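Phosphoribosylaminoimidazole-succinocarboxamide synthase (Pyrococcus horikoshii, PDB 4O82) catalyses the ATP-dependent joining of L-aspartate to the carboxylate of an aminoimidazole ribonucleotide, making SAICAR in de novo purine biosynthesis. Local coordinates at residues D173-F178 with P194-F199; P87-V92 with E118-N123. All coordinates share one frame; numbering follows the deposited sequence.

Interaction 1: residues D173-F178 with P194-F199. With AMP (adenosine monophosphate), chain I; ADP (adenosine-5'-diphosphate), chain J.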
ATOM      1  N   ASP A 173     -12.434  -6.042   4.361  1.00 23.03           N
ATOM      2  CA  ASP A 173     -13.292  -5.386   3.386  1.00 23.81           C
ATOM      3  C   ASP A 173     -13.913  -4.195   4.099  1.00 25.58           C
ATOM      4  O   ASP A 173     -13.743  -4.050   5.333  1.00 25.85           O
ATOM      5  CB  ASP A 173     -14.359  -6.341   2.810  1.00 24.02           C
ATOM      6  CG  ASP A 173     -15.155  -7.055   3.890  1.00 24.10           C
ATOM      7  OD1 ASP A 173     -15.658  -6.392   4.810  1.00 23.46           O
ATOM      8  OD2 ASP A 173     -15.271  -8.285   3.837  1.00 25.84           O
ATOM      9  N   PHE A 174     -14.591  -3.339   3.334  1.00 24.02           N
ATOM     10  CA  PHE A 174     -15.273  -2.181   3.881  1.00 25.12           C
ATOM     11  C   PHE A 174     -16.220  -1.545   2.864  1.00 24.08           C
ATOM     12  O   PHE A 174     -16.100  -1.806   1.675  1.00 24.52           O
ATOM     13  CB  PHE A 174     -14.274  -1.160   4.470  1.00 24.96           C
ATOM     14  CG  PHE A 174     -13.393  -0.492   3.463  1.00 24.87           C
ATOM     15  CD1 PHE A 174     -13.582   0.840   3.145  1.00 26.64           C
ATOM     16  CD2 PHE A 174     -12.361  -1.185   2.845  1.00 25.96           C
ATOM     17  CE1 PHE A 174     -12.764   1.478   2.214  1.00 26.77           C
ATOM     18  CE2 PHE A 174     -11.565  -0.558   1.906  1.00 27.00           C
ATOM     19  CZ  PHE A 174     -11.766   0.773   1.584  1.00 25.19           C
ATOM     20  N   LYS A 175     -17.166  -0.737   3.350  1.00 23.71           N
ATOM     21  CA  LYS A 175     -18.175  -0.095   2.506  1.00 25.27           C
ATOM     22  C   LYS A 175     -18.002   1.418   2.567  1.00 26.31           C
ATOM     23  O   LYS A 175     -17.818   1.967   3.623  1.00 26.46           O
ATOM     24  CB  LYS A 175     -19.607  -0.439   2.946  1.00 24.34           C
ATOM     25  CG  LYS A 175     -20.694   0.357   2.211  1.00 24.37           C
ATOM     26  CD  LYS A 175     -21.857   0.868   3.065  1.00 27.28           C
ATOM     27  CE  LYS A 175     -21.482   1.539   4.377  1.00 26.07           C
ATOM     28  NZ  LYS A 175     -22.261   2.779   4.599  1.00 28.63           N
ATOM     29  N   LEU A 176     -18.074   2.072   1.417  1.00 26.99           N
ATOM     30  CA  LEU A 176     -18.004   3.530   1.367  1.00 26.07           C
ATOM     31  C   LEU A 176     -19.228   4.068   0.661  1.00 25.27           C
ATOM     32  O   LEU A 176     -19.909   3.343  -0.081  1.00 26.13           O
ATOM     33  CB  LEU A 176     -16.746   4.004   0.629  1.00 25.87           C
ATOM     34  CG  LEU A 176     -15.347   3.614   1.097  1.00 27.39           C
ATOM     35  CD1 LEU A 176     -14.341   3.980   0.010  1.00 26.90           C
ATOM     36  CD2 LEU A 176     -15.003   4.280   2.437  1.00 28.80           C
ATOM     37  N   GLU A 177     -19.506   5.335   0.925  1.00 23.70           N
ATOM     38  CA  GLU A 177     -20.537   6.074   0.254  1.00 25.56           C
ATOM     39  C   GLU A 177     -19.929   7.392  -0.223  1.00 26.20           C
ATOM     40  O   GLU A 177     -18.972   7.901   0.388  1.00 21.41           O
ATOM     41  CB  GLU A 177     -21.737   6.308   1.187  1.00 24.73           C
ATOM     42  CG  GLU A 177     -22.215   5.007   1.839  1.00 24.62           C
ATOM     43  CD  GLU A 177     -23.577   5.097   2.506  1.00 24.98           C
ATOM     44  OE1 GLU A 177     -24.270   6.140   2.409  1.00 23.52           O
ATOM     45  OE2 GLU A 177     -23.958   4.095   3.136  1.00 26.67           O
ATOM     46  N   PHE A 178     -20.508   7.901  -1.317  1.00 24.89           N
ATOM     47  CA  PHE A 178     -20.029   9.076  -2.037  1.00 27.11           C
ATOM     48  C   PHE A 178     -21.189   9.982  -2.420  1.00 25.90           C
ATOM     49  O   PHE A 178     -22.325   9.526  -2.588  1.00 25.81           O
ATOM     50  CB  PHE A 178     -19.299   8.653  -3.329  1.00 27.51           C
ATOM     51  CG  PHE A 178     -17.975   7.964  -3.097  1.00 28.68           C
ATOM     52  CD1 PHE A 178     -16.798   8.708  -2.971  1.00 27.50           C
ATOM     53  CD2 PHE A 178     -17.897   6.564  -3.019  1.00 28.95           C
ATOM     54  CE1 PHE A 178     -15.581   8.083  -2.795  1.00 27.35           C
ATOM     55  CE2 PHE A 178     -16.663   5.931  -2.827  1.00 28.68           C
ATOM     56  CZ  PHE A 178     -15.507   6.699  -2.712  1.00 27.78           C
ATOM     57  N   PRO A 194     -15.670   0.544  12.669  1.00 24.73           N
ATOM     58  CA  PRO A 194     -15.824  -0.907  12.737  1.00 24.23           C
ATOM     59  C   PRO A 194     -17.267  -1.359  12.447  1.00 24.27           C
ATOM     60  O   PRO A 194     -17.521  -2.548  12.370  1.00 25.57           O
ATOM     61  CB  PRO A 194     -15.448  -1.244  14.186  1.00 24.53           C
ATOM     62  CG  PRO A 194     -14.709  -0.060  14.708  1.00 24.09           C
ATOM     63  CD  PRO A 194     -15.256   1.122  13.959  1.00 26.06           C
ATOM     64  N   ASP A 195     -18.195  -0.422  12.298  1.00 24.19           N
ATOM     65  CA  ASP A 195     -19.532  -0.723  11.798  1.00 25.10           C
ATOM     66  C   ASP A 195     -19.554  -0.986  10.283  1.00 25.24           C
ATOM     67  O   ASP A 195     -20.404  -1.728   9.774  1.00 24.87           O
ATOM     68  CB  ASP A 195     -20.496   0.425  12.134  1.00 26.36           C
ATOM     69  CG  ASP A 195     -21.071   0.320  13.542  1.00 28.06           C
ATOM     70  OD1 ASP A 195     -22.068   1.005  13.827  1.00 30.27           O
ATOM     71  OD2 ASP A 195     -20.540  -0.459  14.362  1.00 28.68           O
ATOM     72  N   THR A 196     -18.619  -0.367   9.569  1.00 25.35           N
ATOM     73  CA  THR A 196     -18.644  -0.373   8.111  1.00 23.29           C
ATOM     74  C   THR A 196     -17.411  -1.004   7.446  1.00 22.50           C
ATOM     75  O   THR A 196     -17.252  -0.912   6.234  1.00 20.96           O
ATOM     76  CB  THR A 196     -18.830   1.049   7.578  1.00 21.97           C
ATOM     77  OG1 THR A 196     -17.733   1.841   8.004  1.00 21.34           O
ATOM     78  CG2 THR A 196     -20.166   1.651   8.097  1.00 24.13           C
ATOM     79  N   CYS A 197     -16.560  -1.634   8.252  1.00 23.01           N
ATOM     80  CA  CYS A 197     -15.379  -2.374   7.775  1.00 25.10           C
ATOM     81  C   CYS A 197     -15.260  -3.681   8.531  1.00 25.77           C
ATOM     82  O   CYS A 197     -15.735  -3.794   9.665  1.00 25.87           O
ATOM     83  CB  CYS A 197     -14.061  -1.625   8.059  1.00 24.27           C
ATOM     84  SG  CYS A 197     -14.039   0.162   7.862  1.00 27.49           S
ATOM     85  N   ARG A 198     -14.600  -4.654   7.909  1.00 24.94           N
ATOM     86  CA  ARG A 198     -14.138  -5.821   8.616  1.00 23.26           C
ATOM     87  C   ARG A 198     -12.656  -5.648   8.929  1.00 23.28           C
ATOM     88  O   ARG A 198     -11.810  -5.561   8.016  1.00 20.96           O
ATOM     89  CB  ARG A 198     -14.386  -7.112   7.835  1.00 24.81           C
ATOM     90  CG  ARG A 198     -15.847  -7.555   7.772  1.00 25.73           C
ATOM     91  CD  ARG A 198     -15.995  -9.004   7.288  1.00 26.25           C
ATOM     92  NE  ARG A 198     -17.395  -9.439   7.344  1.00 26.82           N
ATOM     93  CZ  ARG A 198     -18.254  -9.378   6.315  1.00 30.41           C
ATOM     94  NH1 ARG A 198     -17.883  -8.944   5.109  1.00 25.79           N
ATOM     95  NH2 ARG A 198     -19.510  -9.772   6.494  1.00 33.54           N
ATOM     96  N   PHE A 199     -12.365  -5.580  10.229  1.00 22.27           N
ATOM     97  CA  PHE A 199     -11.011  -5.554  10.748  1.00 24.75           C
ATOM     98  C   PHE A 199     -10.753  -6.871  11.451  1.00 25.28           C
ATOM     99  O   PHE A 199     -11.552  -7.292  12.315  1.00 25.11           O
ATOM    100  CB  PHE A 199     -10.811  -4.430  11.772  1.00 23.36           C
ATOM    101  CG  PHE A 199     -11.161  -3.048  11.280  1.00 24.23           C
ATOM    102  CD1 PHE A 199     -10.654  -2.554  10.079  1.00 23.34           C
ATOM    103  CD2 PHE A 199     -11.958  -2.199  12.068  1.00 24.58           C
ATOM    104  CE1 PHE A 199     -10.954  -1.263   9.667  1.00 22.99           C
ATOM    105  CE2 PHE A 199     -12.252  -0.910  11.662  1.00 23.76           C
ATOM    106  CZ  PHE A 199     -11.748  -0.442  10.457  1.00 24.30           C
TER
HETATM  107  P   AMP I 307     -20.760  -8.255   3.033  1.00 38.56           P
HETATM  108  O1P AMP I 307     -21.209  -7.904   1.630  1.00 34.98           O
HETATM  109  O2P AMP I 307     -19.850  -9.457   3.143  1.00 34.95           O
HETATM  110  O3P AMP I 307     -21.824  -8.344   4.096  1.00 39.42           O
HETATM  111  O5' AMP I 307     -19.991  -6.888   3.498  1.00 40.15           O
HETATM  112  C5' AMP I 307     -18.751  -6.360   2.989  1.00 37.57           C
HETATM  113  C4' AMP I 307     -18.247  -5.163   3.813  1.00 39.21           C
HETATM  114  O4' AMP I 307     -19.071  -4.024   3.592  1.00 41.40           O
HETATM  115  C3' AMP I 307     -18.240  -5.341   5.334  1.00 39.96           C
HETATM  116  O3' AMP I 307     -17.137  -4.607   5.848  1.00 39.47           O
HETATM  117  C2' AMP I 307     -19.493  -4.666   5.831  1.00 41.28           C
HETATM  118  O2' AMP I 307     -19.368  -4.168   7.175  1.00 42.28           O
HETATM  119  C1' AMP I 307     -19.645  -3.549   4.809  1.00 40.44           C
HETATM  120  N9  AMP I 307     -21.066  -3.236   4.573  1.00 42.06           N
HETATM  121  C8  AMP I 307     -21.828  -3.728   3.581  1.00 41.83           C
HETATM  122  N7  AMP I 307     -23.084  -3.217   3.639  1.00 41.52           N
HETATM  123  C5  AMP I 307     -23.144  -2.388   4.688  1.00 41.64           C
HETATM  124  C6  AMP I 307     -24.166  -1.529   5.324  1.00 40.18           C
HETATM  125  N6  AMP I 307     -25.430  -1.461   4.832  1.00 37.09           N
HETATM  126  N1  AMP I 307     -23.785  -0.810   6.413  1.00 39.83           N
HETATM  127  C2  AMP I 307     -22.542  -0.854   6.918  1.00 39.47           C
HETATM  128  N3  AMP I 307     -21.570  -1.618   6.389  1.00 42.59           N
HETATM  129  C4  AMP I 307     -21.801  -2.389   5.297  1.00 42.51           C
HETATM  130  PB  ADP J 308     -29.178   4.581   7.188  0.70 38.48           P
HETATM  131  O1B ADP J 308     -28.218   3.831   6.295  0.70 37.94           O
HETATM  132  O2B ADP J 308     -30.341   3.760   7.716  0.70 39.00           O
HETATM  133  O3B ADP J 308     -29.508   5.939   6.638  0.70 38.24           O
HETATM  134  PA  ADP J 308     -27.327   5.988   8.968  0.70 36.14           P
HETATM  135  O1A ADP J 308     -27.518   6.181  10.452  0.70 36.55           O
HETATM  136  O2A ADP J 308     -25.996   5.516   8.442  0.70 35.10           O
HETATM  137  O3A ADP J 308     -28.440   4.872   8.603  0.70 38.69           O
HETATM  138  O5' ADP J 308     -27.751   7.357   8.236  0.70 36.09           O
HETATM  139  C5' ADP J 308     -26.858   8.153   7.459  0.70 30.35           C
HETATM  140  C4' ADP J 308     -27.574   8.583   6.188  0.70 29.04           C
HETATM  141  O4' ADP J 308     -27.140   9.873   5.737  0.70 27.45           O
HETATM  142  C3' ADP J 308     -27.275   7.633   5.050  0.70 28.83           C
HETATM  143  O3' ADP J 308     -28.444   7.627   4.239  0.70 31.63           O
HETATM  144  C2' ADP J 308     -26.174   8.309   4.273  0.70 27.94           C
HETATM  145  O2' ADP J 308     -26.177   7.970   2.892  0.70 26.83           O
HETATM  146  C1' ADP J 308     -26.525   9.766   4.454  0.70 26.64           C
HETATM  147  N9  ADP J 308     -25.311  10.599   4.426  0.70 24.52           N
HETATM  148  C8  ADP J 308     -24.117  10.297   4.956  0.70 23.96           C
HETATM  149  N7  ADP J 308     -23.242  11.300   4.750  0.70 23.64           N
HETATM  150  C5  ADP J 308     -23.899  12.279   4.090  0.70 24.20           C
HETATM  151  C6  ADP J 308     -23.590  13.619   3.544  0.70 23.24           C
HETATM  152  N6  ADP J 308     -22.368  14.153   3.673  0.70 22.67           N
HETATM  153  N1  ADP J 308     -24.566  14.297   2.900  0.70 24.75           N
HETATM  154  C2  ADP J 308     -25.812  13.804   2.749  0.70 24.61           C
HETATM  155  N3  ADP J 308     -26.158  12.587   3.217  0.70 24.81           N
HETATM  156  C4  ADP J 308     -25.264  11.800   3.870  0.70 23.99           C

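Interaction 2: residues P87-V92 with E118-N123. With CD (cadmium ion), chain F; AMP (adenosine monophosphate), chain I; ADP (adenosine-5'-diphosphate), chain J.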
ATOM      1  N   PRO A  87     -26.608   6.802  -4.942  1.00 27.82           N
ATOM      2  CA  PRO A  87     -27.443   5.769  -4.317  1.00 27.82           C
ATOM      3  C   PRO A  87     -26.714   4.415  -4.292  1.00 29.04           C
ATOM      4  O   PRO A  87     -27.256   3.394  -4.701  1.00 26.26           O
ATOM      5  CB  PRO A  87     -28.694   5.744  -5.200  1.00 29.12           C
ATOM      6  CG  PRO A  87     -28.217   6.225  -6.548  1.00 29.70           C
ATOM      7  CD  PRO A  87     -27.087   7.179  -6.286  1.00 27.62           C
ATOM      8  N   LEU A  88     -25.484   4.448  -3.773  1.00 29.78           N
ATOM      9  CA  LEU A  88     -24.540   3.346  -3.836  1.00 29.90           C
ATOM     10  C   LEU A  88     -23.891   3.020  -2.492  1.00 29.34           C
ATOM     11  O   LEU A  88     -23.621   3.917  -1.681  1.00 29.65           O
ATOM     12  CB  LEU A  88     -23.418   3.680  -4.819  1.00 30.21           C
ATOM     13  CG  LEU A  88     -23.718   3.922  -6.307  1.00 32.78           C
ATOM     14  CD1 LEU A  88     -22.452   4.382  -7.005  1.00 29.19           C
ATOM     15  CD2 LEU A  88     -24.297   2.670  -6.977  1.00 33.50           C
ATOM     16  N   GLU A  89     -23.668   1.727  -2.278  1.00 29.46           N
ATOM     17  CA  GLU A  89     -22.633   1.234  -1.363  1.00 30.48           C
ATOM     18  C   GLU A  89     -21.505   0.763  -2.233  1.00 28.58           C
ATOM     19  O   GLU A  89     -21.713  -0.078  -3.119  1.00 27.41           O
ATOM     20  CB  GLU A  89     -23.101   0.025  -0.571  1.00 32.97           C
ATOM     21  CG  GLU A  89     -24.258   0.276   0.359  1.00 39.47           C
ATOM     22  CD  GLU A  89     -24.758  -1.011   0.980  1.00 47.66           C
ATOM     23  OE1 GLU A  89     -24.356  -2.108   0.502  1.00 50.54           O
ATOM     24  OE2 GLU A  89     -25.555  -0.921   1.941  1.00 49.98           O
ATOM     25  N   VAL A  90     -20.316   1.313  -1.994  1.00 27.26           N
ATOM     26  CA  VAL A  90     -19.129   0.942  -2.749  1.00 25.89           C
ATOM     27  C   VAL A  90     -18.267   0.100  -1.822  1.00 25.96           C
ATOM     28  O   VAL A  90     -17.706   0.601  -0.836  1.00 27.10           O
ATOM     29  CB  VAL A  90     -18.392   2.183  -3.282  1.00 26.80           C
ATOM     30  CG1 VAL A  90     -17.132   1.789  -4.034  1.00 27.20           C
ATOM     31  CG2 VAL A  90     -19.328   3.033  -4.156  1.00 25.61           C
ATOM     32  N   VAL A  91     -18.187  -1.190  -2.137  1.00 24.58           N
ATOM     33  CA  VAL A  91     -17.487  -2.139  -1.300  1.00 25.01           C
ATOM     34  C   VAL A  91     -16.136  -2.519  -1.888  1.00 25.27           C
ATOM     35  O   VAL A  91     -16.048  -2.884  -3.052  1.00 25.87           O
ATOM     36  CB  VAL A  91     -18.366  -3.386  -0.972  1.00 26.14           C
ATOM     37  CG1 VAL A  91     -17.608  -4.388  -0.114  1.00 23.36           C
ATOM     38  CG2 VAL A  91     -19.650  -2.966  -0.234  1.00 25.14           C
ATOM     39  N   VAL A  92     -15.081  -2.402  -1.080  1.00 23.60           N
ATOM     40  CA  VAL A  92     -13.748  -2.838  -1.464  1.00 21.37           C
ATOM     41  C   VAL A  92     -13.306  -3.980  -0.558  1.00 21.08           C
ATOM     42  O   VAL A  92     -13.467  -3.901   0.667  1.00 17.67           O
ATOM     43  CB  VAL A  92     -12.677  -1.723  -1.367  1.00 22.24           C
ATOM     44  CG1 VAL A  92     -11.360  -2.223  -1.964  1.00 20.20           C
ATOM     45  CG2 VAL A  92     -13.131  -0.449  -2.059  1.00 22.07           C
ATOM     46  N   GLU A 118     -16.990  -3.865  -5.417  1.00 23.31           N
ATOM     47  CA  GLU A 118     -18.375  -4.161  -5.763  1.00 23.72           C
ATOM     48  C   GLU A 118     -19.247  -2.944  -5.515  1.00 24.65           C
ATOM     49  O   GLU A 118     -19.027  -2.189  -4.553  1.00 23.80           O
ATOM     50  CB  GLU A 118     -18.902  -5.335  -4.947  1.00 23.06           C
ATOM     51  CG  GLU A 118     -18.042  -6.585  -5.031  1.00 24.71           C
ATOM     52  CD  GLU A 118     -18.354  -7.581  -3.923  1.00 25.66           C
ATOM     53  OE1 GLU A 118     -18.887  -7.178  -2.838  1.00 24.71           O
ATOM     54  OE2 GLU A 118     -18.030  -8.767  -4.125  1.00 24.71           O
ATOM     55  N   LEU A 119     -20.244  -2.783  -6.387  1.00 24.41           N
ATOM     56  CA  LEU A 119     -21.261  -1.747  -6.286  1.00 22.92           C
ATOM     57  C   LEU A 119     -22.564  -2.399  -5.903  1.00 23.77           C
ATOM     58  O   LEU A 119     -22.930  -3.433  -6.458  1.00 23.03           O
ATOM     59  CB  LEU A 119     -21.473  -1.046  -7.619  1.00 21.34           C
ATOM     60  CG  LEU A 119     -20.266  -0.493  -8.354  1.00 20.96           C
ATOM     61  CD1 LEU A 119     -20.704  -0.038  -9.718  1.00 21.45           C
ATOM     62  CD2 LEU A 119     -19.661   0.661  -7.566  1.00 22.49           C
ATOM     63  N   TYR A 120     -23.259  -1.771  -4.964  1.00 22.55           N
ATOM     64  CA  TYR A 120     -24.555  -2.208  -4.541  1.00 24.53           C
ATOM     65  C   TYR A 120     -25.490  -1.038  -4.628  1.00 26.62           C
ATOM     66  O   TYR A 120     -25.105   0.098  -4.305  1.00 28.46           O
ATOM     67  CB  TYR A 120     -24.516  -2.674  -3.098  1.00 24.95           C
ATOM     68  CG  TYR A 120     -23.746  -3.934  -2.900  1.00 24.30           C
ATOM     69  CD1 TYR A 120     -24.398  -5.160  -2.862  1.00 23.68           C
ATOM     70  CD2 TYR A 120     -22.343  -3.903  -2.765  1.00 24.91           C
ATOM     71  CE1 TYR A 120     -23.675  -6.339  -2.676  1.00 25.35           C
ATOM     72  CE2 TYR A 120     -21.616  -5.070  -2.588  1.00 23.03           C
ATOM     73  CZ  TYR A 120     -22.289  -6.275  -2.525  1.00 22.98           C
ATOM     74  OH  TYR A 120     -21.579  -7.415  -2.383  1.00 23.12           O
ATOM     75  N   TYR A 121     -26.726  -1.323  -5.030  1.00 26.95           N
ATOM     76  CA  TYR A 121     -27.778  -0.318  -5.087  1.00 29.25           C
ATOM     77  C   TYR A 121     -28.346  -0.075  -3.677  1.00 30.55           C
ATOM     78  O   TYR A 121     -28.867  -0.982  -3.027  1.00 27.80           O
ATOM     79  CB  TYR A 121     -28.860  -0.744  -6.084  1.00 29.82           C
ATOM     80  CG  TYR A 121     -30.098   0.126  -6.131  1.00 32.37           C
ATOM     81  CD1 TYR A 121     -30.028   1.521  -5.982  1.00 34.53           C
ATOM     82  CD2 TYR A 121     -31.340  -0.448  -6.367  1.00 33.59           C
ATOM     83  CE1 TYR A 121     -31.169   2.305  -6.037  1.00 35.78           C
ATOM     84  CE2 TYR A 121     -32.480   0.325  -6.434  1.00 36.42           C
ATOM     85  CZ  TYR A 121     -32.390   1.696  -6.272  1.00 35.97           C
ATOM     86  OH  TYR A 121     -33.532   2.446  -6.337  1.00 39.41           O
ATOM     87  N   LYS A 122     -28.213   1.160  -3.197  1.00 31.54           N
ATOM     88  CA  LYS A 122     -28.703   1.498  -1.867  1.00 34.45           C
ATOM     89  C   LYS A 122     -30.223   1.545  -1.896  1.00 33.95           C
ATOM     90  O   LYS A 122     -30.801   2.475  -2.461  1.00 36.60           O
ATOM     91  CB  LYS A 122     -28.103   2.820  -1.401  1.00 35.72           C
ATOM     92  CG  LYS A 122     -27.729   2.839   0.075  1.00 40.95           C
ATOM     93  CD  LYS A 122     -27.130   4.189   0.478  1.00 39.03           C
ATOM     94  CE  LYS A 122     -27.458   4.529   1.922  1.00 40.70           C
ATOM     95  NZ  LYS A 122     -26.975   3.467   2.851  1.00 42.84           N
ATOM     96  N   ASN A 123     -30.861   0.520  -1.317  1.00 33.61           N
ATOM     97  CA  ASN A 123     -32.308   0.348  -1.371  1.00 31.96           C
ATOM     98  C   ASN A 123     -32.675  -0.796  -0.461  1.00 32.91           C
ATOM     99  O   ASN A 123     -32.489  -1.948  -0.832  1.00 35.27           O
ATOM    100  CB  ASN A 123     -32.761   0.065  -2.823  1.00 32.87           C
ATOM    101  CG  ASN A 123     -34.280  -0.103  -2.973  1.00 34.75           C
ATOM    102  OD1 ASN A 123     -34.908  -1.031  -2.420  1.00 32.91           O
ATOM    103  ND2 ASN A 123     -34.868   0.773  -3.774  1.00 32.53           N
TER
HETATM  104 CD    CD F 304     -24.631  -3.834   1.845  0.60 34.72          CD
HETATM  105  P   AMP I 307     -20.760  -8.255   3.033  1.00 38.56           P
HETATM  106  O1P AMP I 307     -21.209  -7.904   1.630  1.00 34.98           O
HETATM  107  O2P AMP I 307     -19.850  -9.457   3.143  1.00 34.95           O
HETATM  108  O3P AMP I 307     -21.824  -8.344   4.096  1.00 39.42           O
HETATM  109  O5' AMP I 307     -19.991  -6.888   3.498  1.00 40.15           O
HETATM  110  C5' AMP I 307     -18.751  -6.360   2.989  1.00 37.57           C
HETATM  111  C4' AMP I 307     -18.247  -5.163   3.813  1.00 39.21           C
HETATM  112  O4' AMP I 307     -19.071  -4.024   3.592  1.00 41.40           O
HETATM  113  C3' AMP I 307     -18.240  -5.341   5.334  1.00 39.96           C
HETATM  114  O3' AMP I 307     -17.137  -4.607   5.848  1.00 39.47           O
HETATM  115  C2' AMP I 307     -19.493  -4.666   5.831  1.00 41.28           C
HETATM  116  O2' AMP I 307     -19.368  -4.168   7.175  1.00 42.28           O
HETATM  117  C1' AMP I 307     -19.645  -3.549   4.809  1.00 40.44           C
HETATM  118  N9  AMP I 307     -21.066  -3.236   4.573  1.00 42.06           N
HETATM  119  C8  AMP I 307     -21.828  -3.728   3.581  1.00 41.83           C
HETATM  120  N7  AMP I 307     -23.084  -3.217   3.639  1.00 41.52           N
HETATM  121  C5  AMP I 307     -23.144  -2.388   4.688  1.00 41.64           C
HETATM  122  C6  AMP I 307     -24.166  -1.529   5.324  1.00 40.18           C
HETATM  123  N6  AMP I 307     -25.430  -1.461   4.832  1.00 37.09           N
HETATM  124  N1  AMP I 307     -23.785  -0.810   6.413  1.00 39.83           N
HETATM  125  C2  AMP I 307     -22.542  -0.854   6.918  1.00 39.47           C
HETATM  126  N3  AMP I 307     -21.570  -1.618   6.389  1.00 42.59           N
HETATM  127  C4  AMP I 307     -21.801  -2.389   5.297  1.00 42.51           C
HETATM  128  PB  ADP J 308     -29.178   4.581   7.188  0.70 38.48           P
HETATM  129  O1B ADP J 308     -28.218   3.831   6.295  0.70 37.94           O
HETATM  130  O2B ADP J 308     -30.341   3.760   7.716  0.70 39.00           O
HETATM  131  O3B ADP J 308     -29.508   5.939   6.638  0.70 38.24           O
HETATM  132  PA  ADP J 308     -27.327   5.988   8.968  0.70 36.14           P
HETATM  133  O1A ADP J 308     -27.518   6.181  10.452  0.70 36.55           O
HETATM  134  O2A ADP J 308     -25.996   5.516   8.442  0.70 35.10           O
HETATM  135  O3A ADP J 308     -28.440   4.872   8.603  0.70 38.69           O
HETATM  136  O5' ADP J 308     -27.751   7.357   8.236  0.70 36.09           O
HETATM  137  C5' ADP J 308     -26.858   8.153   7.459  0.70 30.35           C
HETATM  138  C4' ADP J 308     -27.574   8.583   6.188  0.70 29.04           C
HETATM  139  O4' ADP J 308     -27.140   9.873   5.737  0.70 27.45           O
HETATM  140  C3' ADP J 308     -27.275   7.633   5.050  0.70 28.83           C
HETATM  141  O3' ADP J 308     -28.444   7.627   4.239  0.70 31.63           O
HETATM  142  C2' ADP J 308     -26.174   8.309   4.273  0.70 27.94           C
HETATM  143  O2' ADP J 308     -26.177   7.970   2.892  0.70 26.83           O
HETATM  144  C1' ADP J 308     -26.525   9.766   4.454  0.70 26.64           C
HETATM  145  N9  ADP J 308     -25.311  10.599   4.426  0.70 24.52           N
HETATM  146  C8  ADP J 308     -24.117  10.297   4.956  0.70 23.96           C
HETATM  147  N7  ADP J 308     -23.242  11.300   4.750  0.70 23.64           N
HETATM  148  C5  ADP J 308     -23.899  12.279   4.090  0.70 24.20           C
HETATM  149  C6  ADP J 308     -23.590  13.619   3.544  0.70 23.24           C
HETATM  150  N6  ADP J 308     -22.368  14.153   3.673  0.70 22.67           N
HETATM  151  N1  ADP J 308     -24.566  14.297   2.900  0.70 24.75           N
HETATM  152  C2  ADP J 308     -25.812  13.804   2.749  0.70 24.61           C
HETATM  153  N3  ADP J 308     -26.158  12.587   3.217  0.70 24.81           N
HETATM  154  C4  ADP J 308     -25.264  11.800   3.870  0.70 23.99           C

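Interaction 1: residues D173-F178 with P194-F199
D173 and R198 meet across the start of strand 197-201, where it runs antiparallel to strand 169-180. R198 N donates to D173 O at 2.8 Å. Their side chains emerge on the same face of the sheet and join again in a salt bridge, D173 OD2 to R198 NH1, 3.0 Å. The carboxylate and guanidinium planes stand 80° apart. OD2 lies at the edge of the guanidinium, close to its plane, and is met on its syn side, though tilted out of the carboxylate plane. The D173 side chain sits between its own N and carbonyl carbon (chi1 52°), which turns the carboxylate toward the AMP ribose; the exact place of OD1 is doubtful. R198 reaches the phosphate with its chain extended from CG to NE. There NH1 also binds AMP O2P at 2.8 Å, so one nitrogen serves both carboxylate and phosphate. D211 takes NE in a second salt bridge, which helps to fix the rotation of the guanidinium. Replacing R198 by an alanine removes the guanidinium, and D173 OD2 would probably lose its closer salt-bridge partner, D211 its mate and AMP O2P a donor, with R93 only weakly paired to D173.

T196 closes the other end of the contact. Its carbonyl O accepts K175 N at 2.9 Å. T196 CG2 touches K175 CE at 3.9 Å, and both carbons also pack on the adenine of AMP; CG2 is 3.6 Å from AMP C2. The hydroxyl of T196 turns instead to S193 N. Between these two ends, F174 CB meets C197 CB at 3.6 Å on the opposite face of the sheet, where the F174 ring packs on helix 143-165. The whole is an antiparallel strand pair that forms the floor of a nucleotide pocket in the SAICAR synthetase fold, here occupied by AMP.

Interaction 2: residues P87-V92 with E118-N123
A nucleotide pocket with a bound cadmium ion lies over one face of this antiparallel strand pair, 84-93 with 111-121. E89 and Y120 are a hydrogen-bonded pair at its middle. Y120 N donates to E89 O at 2.9 Å, and E89 N returns the bond to Y120 O. The E89 chain is extended beyond CG and carries OE1 to the cadmium ion at 2.2 Å. AMP N7 binds the same ion at 2.5 Å. Y120 CB touches E89 OE1 at 3.6 Å. Farther along the side chain, ring atom CE2 touches V91 CG2 at 3.7 Å, the two side chains crossing at a slant. Y120 OH donates to E118 OE1, meeting it from above the carboxylate plane, and R93 pairs with the same oxygen. On the other face V90 CG2 and L119 CD2 lie side by side. At the far end K122 N binds P87 O at 2.9 Å, while K122 NZ forms a salt bridge with E177. The backbone ladder thus fixes a carboxylate where it and AMP N7 share one metal, tying the strand to the purine.

Interactions 1 and 2 belong to one antiparallel sheet, in which strands 84-93 and 169-180 are neighbours. L176 N lies 2.7 Å from V90 O, a probable hydrogen bond that joins them directly. Interaction 1 is wholly buried near the centre of the chain. Interaction 2 is buried too, but farther out, and P87, Y121 and K122 are partly exposed. Both reach the same AMP by different chemistry: 173-178 with 194-199 meets ribose, phosphate and base, whereas 87-92 with 118-123 holds the purine through a metal. The former has few backbone bonds and a salt bridge across the strands; the latter has a longer regular ladder. Both segment pairs also reach ADP.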